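3-ketosteroid-delta4-5alpha-dehydrogenase (PDB 4AT2) probably uses FAD to introduce the C4-C5 double bond into 5alpha-3-ketosteroids during bacterial steroid breakdown, and binds 4-androstene-3,17-dione beside its flavin. Local coordinates at residues 447-452 with 484-489; 119-124 with 451-456; 125-130 with 495-500. One frame throughout, in Å; residues are numbered along the deposited sequence.

Contact 1. Residues 447-452 with 484-489; sequences FTLGGL and GGYASG. With ASD (4-androstene-3-17-dione), chain B.
Phe447 and Tyr486 form an offset edge-to-face pair in the active site of this flavoprotein, where the steroid 4-androstene-3,17-dione lies beside FAD. The edge of Phe447 is turned toward the tyrosine face, with the ring planes at 86° and the centroids 5.7 Å apart. Phe447 stands on strand 444-452 with CG between its backbone N and carbonyl carbon (chi1 62°), a setting that swings the ring over to the tyrosine and lays CE2 3.8 Å from steroid C2. Leu449 packs across Tyr486 at about a right angle. Its forked end suits the job, since CD1 and CD2 each lie 3.7 Å from Tyr486 CD1. Packing slackens toward partly exposed Gly484, where Leu449 CD1 comes no closer than 4.3 Å to Gly484 O, a carbonyl that accepts a hydrogen bond from Gln345. A phenylalanine in place of Tyr486 lacks the hydroxyl, and the steroid ketone would probably be held less firmly without its short hydrogen bond. That bond runs from Tyr486 OH to O1 of the steroid (2.7 Å), with O1 lying in the plane of the tyrosine ring; Gly489 N adds a weak one to the same O1 at 3.4 Å.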
# COMPACT_ATOMS: atom_id res chain seq x y z
N PHE A 447 -3.19 0.29 13.21
CA PHE A 447 -3.20 1.74 13.08
C PHE A 447 -2.26 2.18 11.96
O PHE A 447 -1.44 1.39 11.49
CB PHE A 447 -2.95 2.45 14.44
CG PHE A 447 -1.60 2.17 15.08
CD1 PHE A 447 -0.45 2.82 14.63
CD2 PHE A 447 -1.50 1.32 16.18
CE1 PHE A 447 0.79 2.59 15.24
CE2 PHE A 447 -0.27 1.09 16.79
CZ PHE A 447 0.88 1.72 16.32
N THR A 448 -2.41 3.42 11.50
CA THR A 448 -1.74 3.90 10.31
C THR A 448 -0.37 4.49 10.61
O THR A 448 -0.15 5.02 11.71
CB THR A 448 -2.61 4.98 9.61
OG1 THR A 448 -2.85 6.06 10.52
CG2 THR A 448 -3.94 4.38 9.18
N LEU A 449 0.54 4.36 9.65
CA LEU A 449 1.95 4.80 9.81
C LEU A 449 2.34 5.82 8.75
O LEU A 449 3.40 6.44 8.85
CB LEU A 449 2.91 3.60 9.75
CG LEU A 449 2.64 2.47 10.76
CD1 LEU A 449 3.52 1.25 10.47
CD2 LEU A 449 2.82 2.95 12.20
N GLY A 450 1.48 5.99 7.76
CA GLY A 450 1.77 6.91 6.65
C GLY A 450 1.36 8.33 6.97
O GLY A 450 0.53 8.57 7.84
N GLY A 451 1.94 9.29 6.26
CA GLY A 451 1.52 10.68 6.47
C GLY A 451 2.38 11.64 5.69
O GLY A 451 2.97 11.29 4.67
N LEU A 452 2.45 12.87 6.20
CA LEU A 452 3.22 13.91 5.55
C LEU A 452 4.69 13.54 5.39
O LEU A 452 5.28 12.91 6.27
CB LEU A 452 3.11 15.21 6.34
CG LEU A 452 1.69 15.79 6.43
CD1 LEU A 452 1.65 16.87 7.51
CD2 LEU A 452 1.20 16.33 5.08
N GLY A 484 6.62 0.37 6.17
CA GLY A 484 5.83 -0.83 5.89
C GLY A 484 5.83 -1.75 7.09
O GLY A 484 4.83 -1.82 7.82
N GLY A 485 6.97 -2.40 7.34
CA GLY A 485 7.15 -3.14 8.59
C GLY A 485 7.09 -2.21 9.80
O GLY A 485 7.31 -1.00 9.69
N TYR A 486 6.79 -2.79 10.96
CA TYR A 486 6.67 -2.04 12.21
C TYR A 486 7.46 -2.73 13.32
O TYR A 486 7.57 -3.96 13.35
CB TYR A 486 5.19 -1.90 12.60
CG TYR A 486 4.98 -1.07 13.85
CD1 TYR A 486 4.96 0.33 13.79
CD2 TYR A 486 4.81 -1.67 15.11
CE1 TYR A 486 4.79 1.10 14.92
CE2 TYR A 486 4.66 -0.90 16.26
CZ TYR A 486 4.63 0.49 16.15
OH TYR A 486 4.48 1.29 17.26
N ALA A 487 7.97 -1.94 14.26
CA ALA A 487 8.56 -2.47 15.49
C ALA A 487 8.03 -1.65 16.64
O ALA A 487 7.89 -0.42 16.52
CB ALA A 487 10.09 -2.42 15.43
N SER A 488 7.70 -2.31 17.76
CA SER A 488 7.18 -1.59 18.93
C SER A 488 8.19 -0.56 19.43
O SER A 488 9.39 -0.85 19.56
CB SER A 488 6.81 -2.54 20.08
OG SER A 488 5.61 -3.23 19.80
N GLY A 489 7.69 0.65 19.66
CA GLY A 489 8.55 1.74 20.12
C GLY A 489 8.92 2.73 19.03
O GLY A 489 9.44 3.80 19.32
C1 ASD B . 0.99 -1.48 19.70
C10 ASD B . 1.34 -2.71 20.55
C11 ASD B . -1.07 -3.61 20.37
C12 ASD B . -2.34 -4.18 21.05
C13 ASD B . -1.97 -5.21 22.10
C14 ASD B . -0.99 -4.57 23.09
C15 ASD B . -1.01 -5.48 24.33
C16 ASD B . -2.49 -5.86 24.48
C17 ASD B . -3.03 -5.62 23.07
C18 ASD B . -1.50 -6.52 21.46
C19 ASD B . 1.89 -3.83 19.66
C2 ASD B . 2.21 -0.82 19.01
C3 ASD B . 3.40 -0.70 19.94
C4 ASD B . 3.36 -1.38 21.26
C5 ASD B . 2.45 -2.35 21.53
C6 ASD B . 2.61 -3.11 22.84
C7 ASD B . 1.27 -3.47 23.47
C8 ASD B . 0.35 -4.16 22.46
C9 ASD B . 0.07 -3.16 21.31
O1 ASD B . 4.37 -0.01 19.62
O2 ASD B . -4.21 -5.76 22.76

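Contact 2. Residues 119-124 with 451-456; sequences GADEEK and GLRTTV
Lys124 and Val456 bring the two backbones together, their CA atoms 5.9 Å apart, whereas Asp121 and Arg453 are separated by 10.2 Å between CA atoms, so the chains converge as helix 122-130 begins. Asp121 is the N-cap of that helix: its OD1 accepts from Lys124 N at 3.0 Å, met from above the carboxylate plane. Valine suits position 456, a short branched chain whose CG1 lies 4.1 Å from Lys124 CA and crosses the end of the Glu123 side chain, at CD and CG. A water that accepts from Val456 N gives a weak bond to Glu123 OE2. Lys124 leaves the helix extended and then bends at CG-CD (chi3 -61°), carrying its ammonium group to Thr454, where NZ lies 2.8 Å from Thr454 OG1. Two waters, one held by Thr454 N and the other by Thr455 O, accept from NZ, as does Ser479 O; Thr454 O, 3.3 Å from NZ, is at most a weak, shared partner. Another water accepts from Arg453 NE at 2.9 Å in the guanidinium plane and reaches Thr454 O and, weakly, Asp121 OD2. That OD2 stands 4.5 Å from Arg453 NE, well out of the plane, without a direct bond. Arg453 also packs on Ala272 of the second subunit. The buried lysine thus sits among neutral oxygens and the Tyr498 ring, a cation-pi partner, which are likely to stabilise its charge without a carboxylate in contact.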
# COMPACT_ATOMS: atom_id res chain seq x y z
N GLY A 119 11.23 0.03 0.90
CA GLY A 119 11.30 1.44 0.55
C GLY A 119 11.42 2.38 1.74
O GLY A 119 10.99 3.53 1.67
N ALA A 120 12.00 1.89 2.84
CA ALA A 120 12.24 2.75 4.00
C ALA A 120 13.15 3.93 3.66
O ALA A 120 14.02 3.83 2.80
CB ALA A 120 12.83 1.94 5.15
N ASP A 121 12.93 5.05 4.35
CA ASP A 121 13.67 6.29 4.11
C ASP A 121 15.07 6.16 4.70
O ASP A 121 15.24 6.30 5.90
CB ASP A 121 12.90 7.45 4.76
CG ASP A 121 13.50 8.82 4.47
OD1 ASP A 121 14.72 8.93 4.24
OD2 ASP A 121 12.73 9.80 4.51
N GLU A 122 16.06 5.90 3.85
CA GLU A 122 17.40 5.61 4.35
C GLU A 122 18.02 6.81 5.06
O GLU A 122 18.65 6.67 6.12
CB GLU A 122 18.33 5.10 3.23
CG GLU A 122 19.62 4.52 3.79
CD GLU A 122 20.59 4.04 2.73
OE1 GLU A 122 20.22 3.98 1.53
OE2 GLU A 122 21.74 3.73 3.11
N GLU A 123 17.82 8.00 4.50
CA GLU A 123 18.33 9.21 5.14
C GLU A 123 17.77 9.36 6.55
O GLU A 123 18.51 9.63 7.50
CB GLU A 123 18.02 10.46 4.31
CG GLU A 123 18.59 11.74 4.91
CD GLU A 123 18.00 13.02 4.31
OE1 GLU A 123 16.95 12.99 3.66
OE2 GLU A 123 18.60 14.09 4.52
N LYS A 124 16.45 9.21 6.69
CA LYS A 124 15.79 9.38 7.99
C LYS A 124 16.23 8.32 8.98
O LYS A 124 16.57 8.63 10.11
CB LYS A 124 14.26 9.40 7.86
CG LYS A 124 13.57 9.93 9.10
CD LYS A 124 12.04 10.00 8.97
CE LYS A 124 11.66 10.94 7.83
NZ LYS A 124 10.58 11.89 8.19
N GLY A 451 1.94 9.29 6.26
CA GLY A 451 1.52 10.68 6.47
C GLY A 451 2.38 11.64 5.69
O GLY A 451 2.97 11.29 4.67
N LEU A 452 2.45 12.87 6.20
CA LEU A 452 3.22 13.91 5.55
C LEU A 452 4.69 13.54 5.39
O LEU A 452 5.28 12.91 6.27
CB LEU A 452 3.11 15.21 6.34
CG LEU A 452 1.69 15.79 6.43
CD1 LEU A 452 1.65 16.87 7.51
CD2 LEU A 452 1.20 16.33 5.08
N ARG A 453 5.27 13.95 4.27
CA ARG A 453 6.68 13.77 4.00
C ARG A 453 7.44 14.93 4.67
O ARG A 453 7.12 16.10 4.43
CB ARG A 453 6.91 13.77 2.49
CG ARG A 453 8.37 13.61 2.08
CD ARG A 453 8.83 12.17 2.15
NE ARG A 453 10.17 12.01 1.58
CZ ARG A 453 10.43 11.50 0.38
NH1 ARG A 453 9.44 11.07 -0.42
NH2 ARG A 453 11.69 11.40 -0.03
N THR A 454 8.43 14.58 5.49
CA THR A 454 9.22 15.59 6.20
C THR A 454 10.71 15.33 6.06
O THR A 454 11.15 14.19 5.85
CB THR A 454 8.90 15.63 7.71
OG1 THR A 454 9.19 14.35 8.29
CG2 THR A 454 7.44 16.04 8.01
N THR A 455 11.50 16.40 6.22
CA THR A 455 12.95 16.30 6.23
C THR A 455 13.43 15.80 7.59
O THR A 455 12.64 15.67 8.53
CB THR A 455 13.61 17.67 6.01
OG1 THR A 455 13.32 18.51 7.14
CG2 THR A 455 13.13 18.34 4.72
N VAL A 456 14.73 15.54 7.73
CA VAL A 456 15.28 15.16 9.04
C VAL A 456 15.20 16.30 10.06
O VAL A 456 15.35 16.08 11.26
CB VAL A 456 16.72 14.62 8.94
CG1 VAL A 456 16.73 13.33 8.14
CG2 VAL A 456 17.65 15.66 8.32
O HOH W 1 12.03 12.90 3.55
O HOH W 2 16.01 15.47 5.13
O HOH W 3 8.73 11.74 5.79
O HOH W 4 11.60 13.52 10.05

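Contact 3. Residues 125-130 with 495-500; sequences ITDYCE and GSFYGR
Phe497 and Tyr498 of helix 490-507 meet Asp127 and Tyr128 where two helices cross almost perpendicularly, at 95°, with the axes of the short segments 11.3 Å apart. Phe497 comes first along the second helix. Its CG is anti to the backbone N (chi1 -172°), which sets the ring against Tyr128. Tyr128 CE1 lies 3.7 Å from Phe497 CB, and the two rings are inclined at 53°, with Tyr128 CD1 over one face of Phe497, offset toward its rim. The backbone takes part as well: Tyr128 CA sits over the phenylalanine face, 4.2 Å from the ring centroid, in a CH-pi contact. A flat ring fits here because it can lie against a turn of the helix, and its rim, partly positive, can still face an acid: Phe497 CE1 is 3.6 Å from Asp127 OD2, near the ring plane. Next comes Tyr498, whose ring carries Phe497 CD1 over its centre and whose CE2 lies 3.9 Å from Tyr128 CD1. Its hydroxyl suits the site by reaching an acceptor beyond the hydrocarbon: Tyr498 OH donates to the anti lone pair of Asp127 OD2 at 2.7 Å. Arg501 forms a salt bridge with the same OD2, so one carboxylate oxygen serves both a neutral donor and a charged one. Tyr128 sends its own hydroxyl elsewhere, to Tyr88 O. The arrangement is aromatic helix-helix packing within the FAD-binding fold, placed on the helix whose N-cap, Gly489, touches the flavin.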
# COMPACT_ATOMS: atom_id res chain seq x y z
N ILE A 125 16.21 7.05 8.56
CA ILE A 125 16.64 5.97 9.45
C ILE A 125 18.10 6.15 9.89
O ILE A 125 18.40 5.99 11.07
CB ILE A 125 16.34 4.58 8.86
CG1 ILE A 125 14.82 4.33 8.97
CG2 ILE A 125 17.12 3.50 9.59
CD1 ILE A 125 14.33 3.08 8.28
N THR A 126 18.98 6.51 8.95
CA THR A 126 20.40 6.74 9.28
C THR A 126 20.53 7.82 10.35
O THR A 126 21.21 7.63 11.38
CB THR A 126 21.23 7.09 8.02
OG1 THR A 126 21.08 6.05 7.05
CG2 THR A 126 22.72 7.21 8.35
N ASP A 127 19.83 8.93 10.13
CA ASP A 127 19.80 10.05 11.05
C ASP A 127 19.27 9.64 12.44
O ASP A 127 19.86 9.98 13.46
CB ASP A 127 18.93 11.14 10.42
CG ASP A 127 18.75 12.33 11.31
OD1 ASP A 127 19.74 13.04 11.57
OD2 ASP A 127 17.60 12.57 11.73
N TYR A 128 18.15 8.92 12.46
CA TYR A 128 17.56 8.43 13.70
C TYR A 128 18.54 7.54 14.47
O TYR A 128 18.64 7.62 15.70
CB TYR A 128 16.30 7.64 13.35
CG TYR A 128 15.46 7.17 14.52
CD1 TYR A 128 14.59 8.03 15.17
CD2 TYR A 128 15.53 5.84 14.94
CE1 TYR A 128 13.80 7.59 16.24
CE2 TYR A 128 14.76 5.39 16.00
CZ TYR A 128 13.90 6.26 16.64
OH TYR A 128 13.14 5.81 17.68
N CYS A 129 19.26 6.68 13.74
CA CYS A 129 20.19 5.76 14.38
C CYS A 129 21.43 6.47 14.92
O CYS A 129 21.90 6.18 16.04
CB CYS A 129 20.60 4.65 13.41
SG CYS A 129 19.23 3.54 13.07
N GLU A 130 21.97 7.40 14.14
CA GLU A 130 23.16 8.12 14.56
C GLU A 130 22.90 8.99 15.80
O GLU A 130 23.82 9.24 16.59
CB GLU A 130 23.73 8.95 13.42
CG GLU A 130 24.30 8.12 12.27
CD GLU A 130 25.49 7.24 12.65
OE1 GLU A 130 26.26 7.58 13.58
OE2 GLU A 130 25.68 6.19 11.99
N GLY A 495 8.44 9.94 17.06
CA GLY A 495 7.62 11.10 17.47
C GLY A 495 8.41 12.01 18.40
O GLY A 495 8.43 13.23 18.22
N SER A 496 9.08 11.42 19.39
CA SER A 496 9.89 12.25 20.30
C SER A 496 11.15 12.78 19.61
O SER A 496 11.51 13.95 19.78
CB SER A 496 10.24 11.50 21.58
OG SER A 496 10.95 10.30 21.30
N PHE A 497 11.81 11.94 18.82
CA PHE A 497 13.06 12.33 18.15
C PHE A 497 12.81 13.46 17.15
O PHE A 497 13.50 14.50 17.16
CB PHE A 497 13.66 11.11 17.43
CG PHE A 497 15.04 11.33 16.86
CD1 PHE A 497 15.22 12.00 15.65
CD2 PHE A 497 16.16 10.81 17.52
CE1 PHE A 497 16.50 12.20 15.13
CE2 PHE A 497 17.44 10.99 16.99
CZ PHE A 497 17.61 11.69 15.80
N TYR A 498 11.82 13.27 16.28
CA TYR A 498 11.50 14.28 15.25
C TYR A 498 10.65 15.43 15.76
O TYR A 498 10.65 16.52 15.18
CB TYR A 498 11.00 13.64 13.93
CG TYR A 498 12.16 12.92 13.30
CD1 TYR A 498 13.26 13.63 12.82
CD2 TYR A 498 12.22 11.53 13.27
CE1 TYR A 498 14.37 13.00 12.30
CE2 TYR A 498 13.32 10.87 12.76
CZ TYR A 498 14.39 11.61 12.26
OH TYR A 498 15.49 10.96 11.77
N GLY A 499 9.96 15.21 16.89
CA GLY A 499 9.33 16.30 17.64
C GLY A 499 10.39 17.31 18.07
O GLY A 499 10.26 18.50 17.83
N ARG A 500 11.47 16.81 18.69
CA ARG A 500 12.62 17.68 19.01
C ARG A 500 13.08 18.50 17.81
O ARG A 500 13.24 19.72 17.90
CB ARG A 500 13.79 16.85 19.56
CG ARG A 500 13.57 16.32 20.97
CD ARG A 500 14.77 15.46 21.39
NE ARG A 500 16.00 16.25 21.43
CZ ARG A 500 17.23 15.74 21.45
NH1 ARG A 500 17.41 14.42 21.44
NH2 ARG A 500 18.28 16.55 21.48

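Contacts 1 and 3 are buried, while contact 2 is partly open to solvent and reaches the second subunit. Contact 1 lies nearest the centre of the chain, and it alone includes steroid-pocket residues; its cross-segment chemistry is apolar and aromatic, with Tyr486 OH turned to the steroid ketone. Contact 2 shares Gly451 and Leu452 with it, so strand 444-452 runs from the active site to a region of charges and waters. Contacts 2 and 3 share helix 122-130 and touch directly: Tyr498 makes a cation-pi interaction with Lys124, and Val456 packs on Asp127. Contact 3 mixes ring packing with one acid that accepts from Tyr498 and pairs with Arg501.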